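Mandelate racemase/muconate lactonizing enzyme (Polaromonas sp., PDB 2OG9) belongs to the enolase superfamily and probably catalyses a metal-dependent racemisation or related reaction that begins with proton abstraction next to a carboxylate. Local coordinates at residues G75-L87 and S112-V124. Numbering follows the deposited sequence.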
ATOM      1  N   GLY A  75      -5.297 -31.528 -29.627  1.00 21.25           N
ATOM      2  CA  GLY A  75      -4.163 -31.284 -28.755  1.00 19.48           C
ATOM      3  C   GLY A  75      -4.313 -31.947 -27.398  1.00 20.21           C
ATOM      4  O   GLY A  75      -3.355 -32.516 -26.878  1.00 17.39           O
ATOM      5  N   GLN A  76      -5.512 -31.867 -26.820  1.00 18.79           N
ATOM      6  CA  GLN A  76      -5.764 -32.474 -25.519  1.00 19.41           C
ATOM      7  C   GLN A  76      -5.583 -33.981 -25.584  1.00 18.59           C
ATOM      8  O   GLN A  76      -4.961 -34.579 -24.709  1.00 17.35           O
ATOM      9  CB  GLN A  76      -7.188 -32.175 -25.035  1.00 18.73           C
ATOM     10  CG  GLN A  76      -7.465 -30.728 -24.648  1.00 24.12           C
ATOM     11  CD  GLN A  76      -8.834 -30.572 -23.995  1.00 24.98           C
ATOM     12  OE1 GLN A  76      -9.636 -31.505 -23.999  1.00 26.56           O
ATOM     13  NE2 GLN A  76      -9.103 -29.398 -23.437  1.00 23.80           N
ATOM     14  N   PHE A  77      -6.136 -34.602 -26.620  1.00 19.44           N
ATOM     15  CA  PHE A  77      -6.027 -36.046 -26.760  1.00 18.48           C
ATOM     16  C   PHE A  77      -4.582 -36.482 -26.916  1.00 17.42           C
ATOM     17  O   PHE A  77      -4.128 -37.394 -26.232  1.00 16.69           O
ATOM     18  CB  PHE A  77      -6.818 -36.548 -27.973  1.00 21.40           C
ATOM     19  CG  PHE A  77      -6.640 -38.025 -28.228  1.00 23.43           C
ATOM     20  CD1 PHE A  77      -7.317 -38.964 -27.455  1.00 22.81           C
ATOM     21  CD2 PHE A  77      -5.742 -38.476 -29.197  1.00 23.22           C
ATOM     22  CE1 PHE A  77      -7.104 -40.329 -27.635  1.00 24.01           C
ATOM     23  CE2 PHE A  77      -5.521 -39.845 -29.385  1.00 24.73           C
ATOM     24  CZ  PHE A  77      -6.203 -40.770 -28.602  1.00 23.88           C
ATOM     25  N   ALA A  78      -3.868 -35.829 -27.829  1.00 18.32           N
ATOM     26  CA  ALA A  78      -2.474 -36.153 -28.098  1.00 19.05           C
ATOM     27  C   ALA A  78      -1.636 -36.091 -26.832  1.00 20.15           C
ATOM     28  O   ALA A  78      -0.821 -36.975 -26.583  1.00 19.30           O
ATOM     29  CB  ALA A  78      -1.908 -35.203 -29.149  1.00 19.24           C
ATOM     30  N   HIS A  79      -1.833 -35.050 -26.028  1.00 20.08           N
ATOM     31  CA  HIS A  79      -1.065 -34.924 -24.793  1.00 20.32           C
ATOM     32  C   HIS A  79      -1.485 -35.994 -23.784  1.00 20.12           C
ATOM     33  O   HIS A  79      -0.640 -36.622 -23.141  1.00 20.64           O
ATOM     34  CB  HIS A  79      -1.243 -33.532 -24.179  1.00 17.72           C
ATOM     35  CG  HIS A  79      -0.207 -33.204 -23.149  1.00 18.20           C
ATOM     36  ND1 HIS A  79       1.114 -32.980 -23.473  1.00 18.41           N
ATOM     37  CD2 HIS A  79      -0.287 -33.105 -21.801  1.00 17.37           C
ATOM     38  CE1 HIS A  79       1.805 -32.758 -22.368  1.00 19.21           C
ATOM     39  NE2 HIS A  79       0.978 -32.829 -21.339  1.00 17.35           N
ATOM     40  N   ALA A  80      -2.793 -36.203 -23.651  1.00 19.66           N
ATOM     41  CA  ALA A  80      -3.309 -37.208 -22.728  1.00 19.06           C
ATOM     42  C   ALA A  80      -2.699 -38.572 -23.055  1.00 19.05           C
ATOM     43  O   ALA A  80      -2.301 -39.316 -22.160  1.00 19.09           O
ATOM     44  CB  ALA A  80      -4.835 -37.281 -22.829  1.00 19.69           C
ATOM     45  N   ARG A  81      -2.622 -38.891 -24.344  1.00 20.60           N
ATOM     46  CA  ARG A  81      -2.061 -40.168 -24.785  1.00 21.21           C
ATOM     47  C   ARG A  81      -0.589 -40.275 -24.425  1.00 21.06           C
ATOM     48  O   ARG A  81      -0.119 -41.328 -24.000  1.00 19.94           O
ATOM     49  CB  ARG A  81      -2.238 -40.320 -26.302  1.00 24.09           C
ATOM     50  CG  ARG A  81      -1.662 -41.606 -26.893  1.00 26.84           C
ATOM     51  CD  ARG A  81      -2.001 -41.712 -28.378  1.00 28.13           C
ATOM     52  NE  ARG A  81      -1.490 -40.572 -29.128  1.00 31.30           N
ATOM     53  CZ  ARG A  81      -1.844 -40.265 -30.374  1.00 34.09           C
ATOM     54  NH1 ARG A  81      -2.720 -41.017 -31.027  1.00 33.75           N
ATOM     55  NH2 ARG A  81      -1.328 -39.193 -30.966  1.00 37.00           N
ATOM     56  N   GLU A  82       0.141 -39.179 -24.585  1.00 21.42           N
ATOM     57  CA  GLU A  82       1.565 -39.194 -24.281  1.00 21.99           C
ATOM     58  C   GLU A  82       1.892 -39.329 -22.798  1.00 21.47           C
ATOM     59  O   GLU A  82       2.876 -39.970 -22.444  1.00 20.63           O
ATOM     60  CB  GLU A  82       2.233 -37.940 -24.848  1.00 23.29           C
ATOM     61  CG  GLU A  82       3.728 -37.876 -24.597  1.00 22.29           C
ATOM     62  CD  GLU A  82       4.380 -36.686 -25.275  1.00 22.97           C
ATOM     63  OE1 GLU A  82       3.735 -35.621 -25.351  1.00 20.73           O
ATOM     64  OE2 GLU A  82       5.541 -36.809 -25.722  1.00 22.86           O
ATOM     65  N   ILE A  83       1.073 -38.749 -21.924  1.00 20.98           N
ATOM     66  CA  ILE A  83       1.362 -38.833 -20.494  1.00 21.30           C
ATOM     67  C   ILE A  83       0.637 -39.952 -19.749  1.00 21.45           C
ATOM     68  O   ILE A  83       1.012 -40.291 -18.628  1.00 22.51           O
ATOM     69  CB  ILE A  83       1.079 -37.479 -19.779  1.00 22.15           C
ATOM     70  CG1 ILE A  83      -0.420 -37.174 -19.763  1.00 24.15           C
ATOM     71  CG2 ILE A  83       1.823 -36.353 -20.499  1.00 21.37           C
ATOM     72  CD1 ILE A  83      -0.761 -35.860 -19.052  1.00 22.21           C
ATOM     73  N   ALA A  84      -0.381 -40.539 -20.370  1.00 20.43           N
ATOM     74  CA  ALA A  84      -1.142 -41.612 -19.732  1.00 22.11           C
ATOM     75  C   ALA A  84      -0.286 -42.688 -19.055  1.00 21.85           C
ATOM     76  O   ALA A  84      -0.574 -43.085 -17.928  1.00 21.10           O
ATOM     77  CB  ALA A  84      -2.084 -42.258 -20.746  1.00 23.84           C
ATOM     78  N   PRO A  85       0.775 -43.172 -19.728  1.00 22.79           N
ATOM     79  CA  PRO A  85       1.626 -44.207 -19.123  1.00 24.46           C
ATOM     80  C   PRO A  85       2.163 -43.857 -17.738  1.00 24.97           C
ATOM     81  O   PRO A  85       2.468 -44.744 -16.942  1.00 24.52           O
ATOM     82  CB  PRO A  85       2.751 -44.374 -20.147  1.00 22.78           C
ATOM     83  CG  PRO A  85       2.062 -44.070 -21.452  1.00 24.06           C
ATOM     84  CD  PRO A  85       1.229 -42.854 -21.095  1.00 21.29           C
ATOM     85  N   ALA A  86       2.284 -42.565 -17.445  1.00 25.52           N
ATOM     86  CA  ALA A  86       2.801 -42.135 -16.148  1.00 24.05           C
ATOM     87  C   ALA A  86       1.878 -42.502 -14.990  1.00 24.83           C
ATOM     88  O   ALA A  86       2.282 -42.449 -13.829  1.00 23.72           O
ATOM     89  CB  ALA A  86       3.050 -40.622 -16.157  1.00 25.85           C
ATOM     90  N   LEU A  87       0.639 -42.871 -15.302  1.00 23.18           N
ATOM     91  CA  LEU A  87      -0.319 -43.235 -14.261  1.00 22.06           C
ATOM     92  C   LEU A  87      -0.241 -44.704 -13.858  1.00 21.75           C
ATOM     93  O   LEU A  87      -0.605 -45.063 -12.743  1.00 19.36           O
ATOM     94  CB  LEU A  87      -1.751 -42.921 -14.718  1.00 22.80           C
ATOM     95  CG  LEU A  87      -2.207 -41.461 -14.732  1.00 21.70           C
ATOM     96  CD1 LEU A  87      -3.607 -41.363 -15.337  1.00 23.51           C
ATOM     97  CD2 LEU A  87      -2.206 -40.911 -13.302  1.00 23.81           C
ATOM     98  N   SER A 112      -1.090 -24.573 -17.238  1.00 22.30           N
ATOM     99  CA  SER A 112      -2.415 -24.187 -17.701  1.00 23.08           C
ATOM    100  C   SER A 112      -2.556 -24.483 -19.178  1.00 22.87           C
ATOM    101  O   SER A 112      -1.567 -24.732 -19.866  1.00 20.52           O
ATOM    102  CB  SER A 112      -2.651 -22.695 -17.468  1.00 26.27           C
ATOM    103  OG  SER A 112      -1.816 -21.921 -18.306  1.00 30.91           O
ATOM    104  N   GLY A 113      -3.789 -24.454 -19.670  1.00 21.10           N
ATOM    105  CA  GLY A 113      -4.002 -24.713 -21.080  1.00 21.09           C
ATOM    106  C   GLY A 113      -4.272 -26.163 -21.416  1.00 20.29           C
ATOM    107  O   GLY A 113      -4.728 -26.934 -20.571  1.00 19.95           O
ATOM    108  N   LEU A 114      -3.972 -26.540 -22.653  1.00 18.56           N
ATOM    109  CA  LEU A 114      -4.223 -27.897 -23.128  1.00 18.51           C
ATOM    110  C   LEU A 114      -3.625 -29.035 -22.306  1.00 18.68           C
ATOM    111  O   LEU A 114      -4.284 -30.056 -22.104  1.00 17.78           O
ATOM    112  CB  LEU A 114      -3.760 -28.047 -24.583  1.00 18.13           C
ATOM    113  CG  LEU A 114      -4.427 -27.171 -25.648  1.00 19.92           C
ATOM    114  CD1 LEU A 114      -3.835 -27.492 -27.015  1.00 20.18           C
ATOM    115  CD2 LEU A 114      -5.934 -27.413 -25.657  1.00 21.06           C
ATOM    116  N   SER A 115      -2.389 -28.884 -21.835  1.00 16.30           N
ATOM    117  CA  SER A 115      -1.770 -29.966 -21.077  1.00 15.81           C
ATOM    118  C   SER A 115      -2.463 -30.238 -19.742  1.00 16.35           C
ATOM    119  O   SER A 115      -2.710 -31.393 -19.396  1.00 16.29           O
ATOM    120  CB  SER A 115      -0.284 -29.683 -20.847  1.00 16.98           C
ATOM    121  OG  SER A 115      -0.101 -28.493 -20.108  1.00 18.12           O
ATOM    122  N   THR A 116      -2.794 -29.188 -18.996  1.00 14.48           N
ATOM    123  CA  THR A 116      -3.451 -29.398 -17.716  1.00 16.07           C
ATOM    124  C   THR A 116      -4.918 -29.794 -17.892  1.00 14.85           C
ATOM    125  O   THR A 116      -5.500 -30.422 -17.015  1.00 15.20           O
ATOM    126  CB  THR A 116      -3.324 -28.152 -16.800  1.00 17.05           C
ATOM    127  OG1 THR A 116      -3.634 -26.973 -17.541  1.00 20.71           O
ATOM    128  CG2 THR A 116      -1.908 -28.043 -16.245  1.00 20.67           C
ATOM    129  N   GLN A 117      -5.516 -29.433 -19.023  1.00 15.98           N
ATOM    130  CA  GLN A 117      -6.906 -29.819 -19.277  1.00 17.03           C
ATOM    131  C   GLN A 117      -6.905 -31.324 -19.544  1.00 18.29           C
ATOM    132  O   GLN A 117      -7.823 -32.040 -19.151  1.00 16.53           O
ATOM    133  CB  GLN A 117      -7.470 -29.037 -20.468  1.00 18.26           C
ATOM    134  CG  GLN A 117      -7.470 -27.533 -20.202  1.00 15.96           C
ATOM    135  CD  GLN A 117      -8.000 -26.696 -21.353  1.00 18.57           C
ATOM    136  OE1 GLN A 117      -7.999 -27.124 -22.514  1.00 15.88           O
ATOM    137  NE2 GLN A 117      -8.430 -25.472 -21.036  1.00 17.52           N
ATOM    138  N   ALA A 118      -5.858 -31.807 -20.203  1.00 18.13           N
ATOM    139  CA  ALA A 118      -5.738 -33.237 -20.466  1.00 19.74           C
ATOM    140  C   ALA A 118      -5.596 -33.921 -19.101  1.00 18.89           C
ATOM    141  O   ALA A 118      -6.246 -34.933 -18.814  1.00 18.65           O
ATOM    142  CB  ALA A 118      -4.510 -33.505 -21.335  1.00 17.69           C
ATOM    143  N   ILE A 119      -4.747 -33.353 -18.254  1.00 17.85           N
ATOM    144  CA  ILE A 119      -4.532 -33.888 -16.914  1.00 17.86           C
ATOM    145  C   ILE A 119      -5.865 -33.923 -16.154  1.00 17.43           C
ATOM    146  O   ILE A 119      -6.152 -34.871 -15.422  1.00 17.33           O
ATOM    147  CB  ILE A 119      -3.497 -33.022 -16.140  1.00 16.33           C
ATOM    148  CG1 ILE A 119      -2.104 -33.214 -16.750  1.00 16.26           C
ATOM    149  CG2 ILE A 119      -3.488 -33.390 -14.663  1.00 15.86           C
ATOM    150  CD1 ILE A 119      -1.017 -32.324 -16.123  1.00 15.32           C
ATOM    151  N   GLY A 120      -6.673 -32.887 -16.349  1.00 15.93           N
ATOM    152  CA  GLY A 120      -7.964 -32.797 -15.686  1.00 17.29           C
ATOM    153  C   GLY A 120      -8.906 -33.957 -15.964  1.00 16.94           C
ATOM    154  O   GLY A 120      -9.695 -34.323 -15.099  1.00 15.43           O
ATOM    155  N   ALA A 121      -8.844 -34.530 -17.162  1.00 16.69           N
ATOM    156  CA  ALA A 121      -9.715 -35.658 -17.483  1.00 16.85           C
ATOM    157  C   ALA A 121      -9.375 -36.817 -16.553  1.00 17.11           C
ATOM    158  O   ALA A 121     -10.273 -37.508 -16.049  1.00 15.94           O
ATOM    159  CB  ALA A 121      -9.533 -36.079 -18.937  1.00 17.78           C
ATOM    160  N   PHE A 122      -8.075 -37.019 -16.322  1.00 15.41           N
ATOM    161  CA  PHE A 122      -7.605 -38.085 -15.445  1.00 15.41           C
ATOM    162  C   PHE A 122      -7.957 -37.738 -14.002  1.00 15.43           C
ATOM    163  O   PHE A 122      -8.402 -38.589 -13.237  1.00 13.53           O
ATOM    164  CB  PHE A 122      -6.078 -38.255 -15.556  1.00 16.50           C
ATOM    165  CG  PHE A 122      -5.599 -38.671 -16.926  1.00 17.11           C
ATOM    166  CD1 PHE A 122      -6.017 -39.870 -17.490  1.00 16.69           C
ATOM    167  CD2 PHE A 122      -4.735 -37.854 -17.652  1.00 17.85           C
ATOM    168  CE1 PHE A 122      -5.580 -40.252 -18.766  1.00 19.03           C
ATOM    169  CE2 PHE A 122      -4.290 -38.226 -18.929  1.00 18.89           C
ATOM    170  CZ  PHE A 122      -4.717 -39.429 -19.484  1.00 18.77           C
ATOM    171  N   ASP A 123      -7.745 -36.478 -13.642  1.00 13.74           N
ATOM    172  CA  ASP A 123      -8.024 -35.996 -12.294  1.00 16.03           C
ATOM    173  C   ASP A 123      -9.483 -36.244 -11.913  1.00 16.66           C
ATOM    174  O   ASP A 123      -9.769 -36.723 -10.816  1.00 15.37           O
ATOM    175  CB  ASP A 123      -7.714 -34.498 -12.210  1.00 15.64           C
ATOM    176  CG  ASP A 123      -7.819 -33.958 -10.800  1.00 15.54           C
ATOM    177  OD1 ASP A 123      -6.910 -34.222  -9.987  1.00 14.73           O
ATOM    178  OD2 ASP A 123      -8.808 -33.258 -10.505  1.00 13.94           O
ATOM    179  N   VAL A 124     -10.405 -35.924 -12.815  1.00 14.93           N
ATOM    180  CA  VAL A 124     -11.817 -36.129 -12.516  1.00 16.25           C
ATOM    181  C   VAL A 124     -12.102 -37.616 -12.315  1.00 16.58           C
ATOM    182  O   VAL A 124     -12.826 -38.010 -11.395  1.00 16.75           O
ATOM    183  CB  VAL A 124     -12.716 -35.588 -13.645  1.00 16.90           C
ATOM    184  CG1 VAL A 124     -14.173 -35.906 -13.342  1.00 15.10           C
ATOM    185  CG2 VAL A 124     -12.540 -34.079 -13.770  1.00 18.16           C
TER
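Gln76 reaches across to Leu114 and Gln117 where helix 75-83 packs on helix 114-124, two segments whose axes approach to 8.4 Å and cross at -64°. Its CB leaves the backbone without heading for the partner helix; chi1 of -69° sets CG beside the backbone N, and there CG lies 3.8 Å from Leu114 CD2, the two side chains crossing at about a right angle. From CG the chain runs extended, carrying CD past Gln117 CB and setting NE2 2.7 Å from Gln117 OE1. This hydrogen bond is short but bent, 139° at the hydrogen. The acceptor lies close to the amide plane of Gln76, whereas NE2 stands above the carbonyl plane of Gln117, and the two amides are nearly perpendicular. NE2 also donates to Tyr67 O and OE1 bonds Ser66 OG, so both ends of the amide are held, and the backbone acceptor Tyr67 O settles which end is the nitrogen.

Beside this polar corner the helices come close over small residues: Ala118 CB sits 3.6 Å from Gln76 O and 4.1 Å from Ala80 CB. Ser115 CB makes a CH-pi contact over one face of the His79 ring, 3.8 Å from its centroid, while Ile83 CG2 covers part of a face of the same ring. Further along, Phe122 presents its CZ edge to Ala80 O, and Leu87 CD1 lies over one ring face, 4.0 Å from the centroid. Val18 and Ile20 of strand 15-26 also touch Phe122, joining this helix pair to the antiparallel sheet of the N-terminal capping domain of the enolase fold. Gln117 NE2 bonds Arg291 O of its own chain and Ser108 O of the second subunit; the buried amide pair therefore links helix packing to both the barrel domain and the subunit interface.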